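Local coordinates for F5/8 type C domain protein (Bacteroides ovatus, PDB 4ZRX) that probably hydrolyses alpha-L-fucosidic linkages in glycans, as a putative alpha-L-fucosidase that also carries an F5/8 type C domain likely to bind sugar, at residues G234-N240 with G320-V324; W39-E43 with G424-M428. All coordinates share one frame; numbering follows the deposited sequence.

Contact 1 of 2, residues G234-N240 with G320-V324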
loop_
_atom_site.group_PDB
_atom_site.type_symbol
_atom_site.label_atom_id
_atom_site.label_comp_id
_atom_site.label_asym_id
_atom_site.label_seq_id
_atom_site.Cartn_x
_atom_site.Cartn_y
_atom_site.Cartn_z
ATOM N N GLY A 234 -0.622 2.523 -6.304
ATOM C CA GLY A 234 -0.904 3.828 -6.883
ATOM C C GLY A 234 -1.182 3.727 -8.357
ATOM O O GLY A 234 -1.526 2.654 -8.864
ATOM N N ARG A 235 -1.041 4.845 -9.046
ATOM C CA ARG A 235 -1.305 4.918 -10.471
ATOM C C ARG A 235 -0.001 5.185 -11.204
ATOM O O ARG A 235 0.809 6.068 -10.810
ATOM C CB ARG A 235 -2.176 6.121 -10.755
ATOM C CG ARG A 235 -3.641 6.056 -10.255
ATOM C CD ARG A 235 -4.374 7.385 -10.486
ATOM N NE ARG A 235 -5.733 7.240 -9.945
ATOM C CZ ARG A 235 -6.042 7.269 -8.650
ATOM N NH1 ARG A 235 -5.124 7.528 -7.721
ATOM N NH2 ARG A 235 -7.268 7.053 -8.285
ATOM N N GLU A 236 0.192 4.459 -12.304
ATOM C CA GLU A 236 1.277 4.821 -13.229
ATOM C C GLU A 236 1.171 6.258 -13.760
ATOM O O GLU A 236 2.206 6.930 -13.896
ATOM C CB GLU A 236 1.318 3.877 -14.401
ATOM C CG GLU A 236 1.750 2.485 -13.972
ATOM C CD GLU A 236 1.513 1.456 -15.090
ATOM O OE1 GLU A 236 0.363 1.215 -15.384
ATOM O OE2 GLU A 236 2.454 0.835 -15.583
ATOM N N THR A 237 -0.032 6.727 -14.034
ATOM C CA THR A 237 -0.244 8.103 -14.448
ATOM C C THR A 237 -0.930 8.785 -13.272
ATOM O O THR A 237 -2.140 8.552 -13.040
ATOM C CB THR A 237 -1.142 8.177 -15.637
ATOM O OG1 THR A 237 -0.602 7.458 -16.729
ATOM C CG2 THR A 237 -1.446 9.628 -16.074
ATOM N N GLU A 238 -0.141 9.543 -12.484
ATOM C CA GLU A 238 -0.642 10.155 -11.260
ATOM C C GLU A 238 -0.515 11.672 -11.341
ATOM O O GLU A 238 0.616 12.224 -11.204
ATOM C CB GLU A 238 0.071 9.602 -10.040
ATOM C CG GLU A 238 -0.561 10.051 -8.695
ATOM C CD GLU A 238 -1.912 9.434 -8.400
ATOM O OE1 GLU A 238 -2.015 8.211 -8.108
ATOM O OE2 GLU A 238 -2.965 10.138 -8.468
ATOM N N TRP A 239 -1.653 12.314 -11.601
ATOM C CA TRP A 239 -1.794 13.786 -11.650
ATOM C C TRP A 239 -2.143 14.300 -10.257
ATOM O O TRP A 239 -3.228 14.042 -9.742
ATOM C CB TRP A 239 -2.889 14.197 -12.628
ATOM C CG TRP A 239 -2.440 14.099 -14.027
ATOM C CD1 TRP A 239 -2.777 13.151 -14.921
ATOM C CD2 TRP A 239 -1.462 14.928 -14.673
ATOM N NE1 TRP A 239 -2.094 13.326 -16.072
ATOM C CE2 TRP A 239 -1.284 14.412 -15.961
ATOM C CE3 TRP A 239 -0.725 16.039 -14.283
ATOM C CZ2 TRP A 239 -0.395 14.948 -16.870
ATOM C CZ3 TRP A 239 0.184 16.575 -15.186
ATOM C CH2 TRP A 239 0.319 16.020 -16.489
ATOM N N ASN A 240 -1.201 14.995 -9.633
ATOM C CA ASN A 240 -1.481 15.666 -8.373
ATOM C C ASN A 240 -2.022 17.050 -8.549
ATOM O O ASN A 240 -2.532 17.663 -7.609
ATOM C CB ASN A 240 -0.261 15.569 -7.486
ATOM C CG ASN A 240 -0.046 14.149 -6.962
ATOM O OD1 ASN A 240 -1.017 13.369 -6.843
ATOM N ND2 ASN A 240 1.149 13.820 -6.685
ATOM N N GLY A 320 7.405 5.116 -5.843
ATOM C CA GLY A 320 7.792 5.117 -7.240
ATOM C C GLY A 320 6.754 5.545 -8.253
ATOM O O GLY A 320 7.072 5.603 -9.455
ATOM N N TYR A 321 5.521 5.792 -7.805
ATOM C CA TYR A 321 4.409 6.227 -8.617
ATOM C C TYR A 321 3.890 7.588 -8.126
ATOM O O TYR A 321 2.701 7.897 -8.262
ATOM C CB TYR A 321 3.265 5.216 -8.559
ATOM C CG TYR A 321 3.374 3.942 -9.392
ATOM C CD1 TYR A 321 4.493 3.623 -10.171
ATOM C CD2 TYR A 321 2.268 3.084 -9.444
ATOM C CE1 TYR A 321 4.523 2.439 -10.919
ATOM C CE2 TYR A 321 2.296 1.898 -10.196
ATOM C CZ TYR A 321 3.420 1.601 -10.900
ATOM O OH TYR A 321 3.515 0.431 -11.649
ATOM N N ASN A 322 4.761 8.430 -7.589
ATOM C CA ASN A 322 4.395 9.798 -7.258
ATOM C C ASN A 322 3.320 9.871 -6.151
ATOM O O ASN A 322 2.454 10.755 -6.209
ATOM C CB ASN A 322 3.981 10.532 -8.534
ATOM C CG ASN A 322 3.851 12.045 -8.363
ATOM O OD1 ASN A 322 4.517 12.675 -7.542
ATOM N ND2 ASN A 322 2.955 12.621 -9.138
ATOM N N SER A 323 3.377 8.940 -5.217
ATOM C CA SER A 323 2.546 8.959 -4.000
ATOM C C SER A 323 3.474 8.897 -2.789
ATOM O O SER A 323 4.583 8.389 -2.835
ATOM C CB SER A 323 1.558 7.802 -3.918
ATOM O OG SER A 323 0.453 7.997 -4.835
ATOM N N VAL A 324 2.945 9.335 -1.669
ATOM C CA VAL A 324 3.541 8.992 -0.364
ATOM C C VAL A 324 3.026 7.625 0.056
ATOM O O VAL A 324 1.827 7.320 -0.157
ATOM C CB VAL A 324 3.139 10.072 0.702
ATOM C CG1 VAL A 324 3.397 9.617 2.127
ATOM C CG2 VAL A 324 3.917 11.387 0.451
HETATM O O HOH W 1 0.223 6.941 -7.370
HETATM O O HOH W 2 4.489 0.126 -13.992
HETATM O O HOH W 3 1.580 12.278 -3.997
HETATM O O HOH W 4 3.720 15.171 -6.305
#
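Asn322 meets Glu238 and Asn240 in the buried half of this contact. Its ND2 gives an N-H to Glu238 O at 3.1 Å, close to its own amide plane although the bond is bent; Gln399 donates to the same oxygen. Asn240 arrives from the opposite direction and bonds weakly through ND2 to Asn322 O, at 3.4 Å, while its OD1 accepts from Ser285 N; a water links Asn240 ND2 to Asn322 OD1. Asparagine suits position 322 because it tolerates the positive phi (65°) and uses both ends of its amide, OD1 turning to Tyr425. Segment 320-324 runs into TIM-barrel strand 324-328 at its N-terminal end; 234-240 is the loop before the short strand 241-242, which pairs antiparallel with 279-290. Glu238 CB lies 3.6 Å from Tyr321 O. A bend at chi2 (70°) turns the carboxylate back to Arg235, whose NH1 meets the syn lone pair of Glu238 OE1 at 3.2 Å; OE2 has a second salt bridge, to Arg225, and Arg235 NH2 bonds to Ala265 O. One water accepts from Arg235 N and Ser323 OG, the latter also bonded to Ser285 OG, and donates to Glu238 OE1 and Tyr321 O. The fit is tight round Tyr321: its CB touches Arg235 O at 3.4 Å, and Glu236 CA lies 4.2 Å from the ring centroid, 8° off its normal, a CH-pi contact. Toward solvent it loosens. There the exposed Glu236 side chain runs alongside the ring, and a water links Tyr321 OH to Glu236 OE2.

Contact 2 of 2, residues W39-E43 with G424-M428; sequences WQQME and GYKRM. With EDO (1,2-ethanediol), chain F.
Tyr425 and Lys426 converge on one oxygen of Glu43, the residue that leaves helix 34-42 with a positive phi. Tyr425 OH donates to Glu43 OE2 at 2.6 Å, on the anti lone pair, and the carboxylate carbon sits at the edge of the ring. From the syn side, 26° out of the carboxylate plane, Lys426 NZ forms a salt bridge with Glu43 OE2 at 2.7 Å. A lysine suits this place because its long chain, bent at chi3, can bring the ammonium across the carboxylate while its side chain touches Met390 and Gln392. The other oxygen, Glu43 OE1, accepts from O1 of a 1,2-ethanediol, probably a crystallisation additive, whose O2 takes a weak bond from Lys426 NZ. A water donates to Gln41 O at 2.7 Å and weakly to Tyr425 OH. Gln40 CG lies over the Tyr425 face, 3.8 Å from the ring centroid and offset toward the rim. Gln41 turns its amide almost perpendicular to the ring, with NE2 3.5 Å from Tyr425 CE1 and bonded to Tyr37 O. A phenylalanine in place of Tyr425 would probably keep the packing on Gln40 but leave the anti lone pair of Glu43 OE2 without its donor. With a cation and a hydroxyl gripping one oxygen, Glu43 is likely to remain ionised and fixed in rotation, joining the helix end to the residues just before strand 427-431 by a salt bridge and a hydrogen bond.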
loop_
_atom_site.group_PDB
_atom_site.type_symbol
_atom_site.label_atom_id
_atom_site.label_comp_id
_atom_site.label_asym_id
_atom_site.label_seq_id
_atom_site.Cartn_x
_atom_site.Cartn_y
_atom_site.Cartn_z
ATOM N N TRP A 39 5.321 17.657 3.085
ATOM C CA TRP A 39 4.687 16.348 3.248
ATOM C C TRP A 39 5.182 15.360 2.208
ATOM O O TRP A 39 5.545 14.221 2.535
ATOM C CB TRP A 39 3.165 16.542 3.209
ATOM C CG TRP A 39 2.397 15.247 3.148
ATOM C CD1 TRP A 39 1.972 14.455 4.179
ATOM C CD2 TRP A 39 1.946 14.633 1.966
ATOM N NE1 TRP A 39 1.313 13.352 3.691
ATOM C CE2 TRP A 39 1.314 13.417 2.335
ATOM C CE3 TRP A 39 2.095 14.939 0.620
ATOM C CZ2 TRP A 39 0.759 12.542 1.365
ATOM C CZ3 TRP A 39 1.537 14.083 -0.322
ATOM C CH2 TRP A 39 0.895 12.896 0.081
ATOM N N GLN A 40 5.231 15.810 0.962
ATOM C CA GLN A 40 5.632 14.997 -0.175
ATOM C C GLN A 40 7.062 14.451 0.040
ATOM O O GLN A 40 7.366 13.316 -0.274
ATOM C CB GLN A 40 5.603 15.840 -1.455
ATOM C CG GLN A 40 5.704 15.053 -2.726
ATOM C CD GLN A 40 4.377 14.526 -3.167
ATOM O OE1 GLN A 40 3.536 15.290 -3.566
ATOM N NE2 GLN A 40 4.171 13.216 -3.078
ATOM N N GLN A 41 7.918 15.284 0.597
ATOM C CA GLN A 41 9.309 14.916 0.852
ATOM C C GLN A 41 9.467 13.807 1.826
ATOM O O GLN A 41 10.494 13.096 1.777
ATOM C CB GLN A 41 10.176 16.055 1.323
ATOM C CG GLN A 41 10.017 17.322 0.590
ATOM C CD GLN A 41 10.344 17.254 -0.802
ATOM O OE1 GLN A 41 11.442 16.813 -1.168
ATOM N NE2 GLN A 41 9.412 17.728 -1.675
HETATM N N MSE A 42 8.494 13.607 2.715
HETATM C CA MSE A 42 8.636 12.494 3.655
HETATM C C MSE A 42 8.726 11.164 2.987
HETATM O O MSE A 42 9.468 10.312 3.466
HETATM C CB MSE A 42 7.498 12.480 4.675
HETATM C CG MSE A 42 7.396 13.749 5.481
HETATM SE SE MSE A 42 6.083 13.545 6.925
HETATM C CE MSE A 42 4.540 13.467 5.817
ATOM N N GLU A 43 7.886 10.931 1.981
ATOM C CA GLU A 43 7.808 9.733 1.160
ATOM C C GLU A 43 7.234 8.523 1.856
ATOM O O GLU A 43 6.429 7.822 1.238
ATOM C CB GLU A 43 9.152 9.309 0.520
ATOM C CG GLU A 43 9.770 10.360 -0.363
ATOM C CD GLU A 43 11.029 9.908 -1.108
ATOM O OE1 GLU A 43 11.535 8.771 -0.849
ATOM O OE2 GLU A 43 11.565 10.764 -1.865
ATOM N N GLY A 424 6.201 13.910 -11.915
ATOM C CA GLY A 424 5.781 14.480 -10.646
ATOM C C GLY A 424 6.939 14.575 -9.673
ATOM O O GLY A 424 8.103 14.779 -10.037
ATOM N N TYR A 425 6.616 14.361 -8.402
ATOM C CA TYR A 425 7.645 14.355 -7.403
ATOM C C TYR A 425 8.713 13.301 -7.614
ATOM O O TYR A 425 9.937 13.588 -7.500
ATOM C CB TYR A 425 7.023 14.197 -6.007
ATOM C CG TYR A 425 8.035 14.006 -4.935
ATOM C CD1 TYR A 425 8.830 15.030 -4.521
ATOM C CD2 TYR A 425 8.287 12.726 -4.457
ATOM C CE1 TYR A 425 9.823 14.817 -3.551
ATOM C CE2 TYR A 425 9.238 12.511 -3.539
ATOM C CZ TYR A 425 9.998 13.549 -3.092
ATOM O OH TYR A 425 10.986 13.265 -2.179
ATOM N N LYS A 426 8.295 12.108 -7.973
ATOM C CA LYS A 426 9.199 10.976 -8.145
ATOM C C LYS A 426 8.492 9.901 -8.916
ATOM O O LYS A 426 7.375 9.543 -8.595
ATOM C CB LYS A 426 9.673 10.465 -6.821
ATOM C CG LYS A 426 10.714 9.391 -6.856
ATOM C CD LYS A 426 11.367 9.148 -5.513
ATOM C CE LYS A 426 12.308 10.250 -5.199
ATOM N NZ LYS A 426 13.147 10.012 -3.958
ATOM N N ARG A 427 9.193 9.344 -9.905
ATOM C CA ARG A 427 8.714 8.222 -10.689
ATOM C C ARG A 427 9.890 7.271 -10.879
ATOM O O ARG A 427 11.023 7.720 -11.216
ATOM C CB ARG A 427 8.234 8.692 -12.032
ATOM C CG ARG A 427 7.797 7.582 -13.021
ATOM C CD ARG A 427 6.635 6.767 -12.518
ATOM N NE ARG A 427 5.907 6.109 -13.618
ATOM C CZ ARG A 427 6.001 4.828 -13.968
ATOM N NH1 ARG A 427 6.692 3.918 -13.303
ATOM N NH2 ARG A 427 5.256 4.418 -14.983
HETATM N N MSE A 428 9.648 5.997 -10.606
HETATM C CA MSE A 428 10.666 4.978 -10.792
HETATM C C MSE A 428 10.206 3.941 -11.798
HETATM O O MSE A 428 9.024 3.581 -11.850
HETATM C CB MSE A 428 11.089 4.333 -9.500
HETATM C CG MSE A 428 11.689 5.347 -8.597
HETATM SE SE MSE A 428 12.558 4.777 -6.953
HETATM C CE MSE A 428 11.040 4.719 -5.810
HETATM C C1 EDO F . 14.428 7.208 -1.825
HETATM O O1 EDO F . 14.134 8.530 -1.313
HETATM C C2 EDO F . 13.713 6.837 -3.143
HETATM O O2 EDO F . 14.445 7.403 -4.243
HETATM O O HOH W 5 12.910 13.515 0.561
#

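Overall arrangement
Contacts 1 and 2 lie side by side, their centres about 9 Å apart, and along the chain contact 1 is nested within the loop closed by contact 2. Segment 320-324 is the bridge: Asn322 OD1 is 2.8 Å from Tyr425 N, Gly320 O is 2.8 Å from Met428 N, and Val324 CG2 packs 3.4 Å from Trp39 CH2. Contact 1 joins two parts of the barrel domain, whereas contact 2 joins that domain, where helix 34-42 precedes strand 44-48, to the antiparallel sheet containing strand 427-431. TIM-barrel active sites form at the C-terminal ends of the strands, so both contacts are probably remote from catalysis.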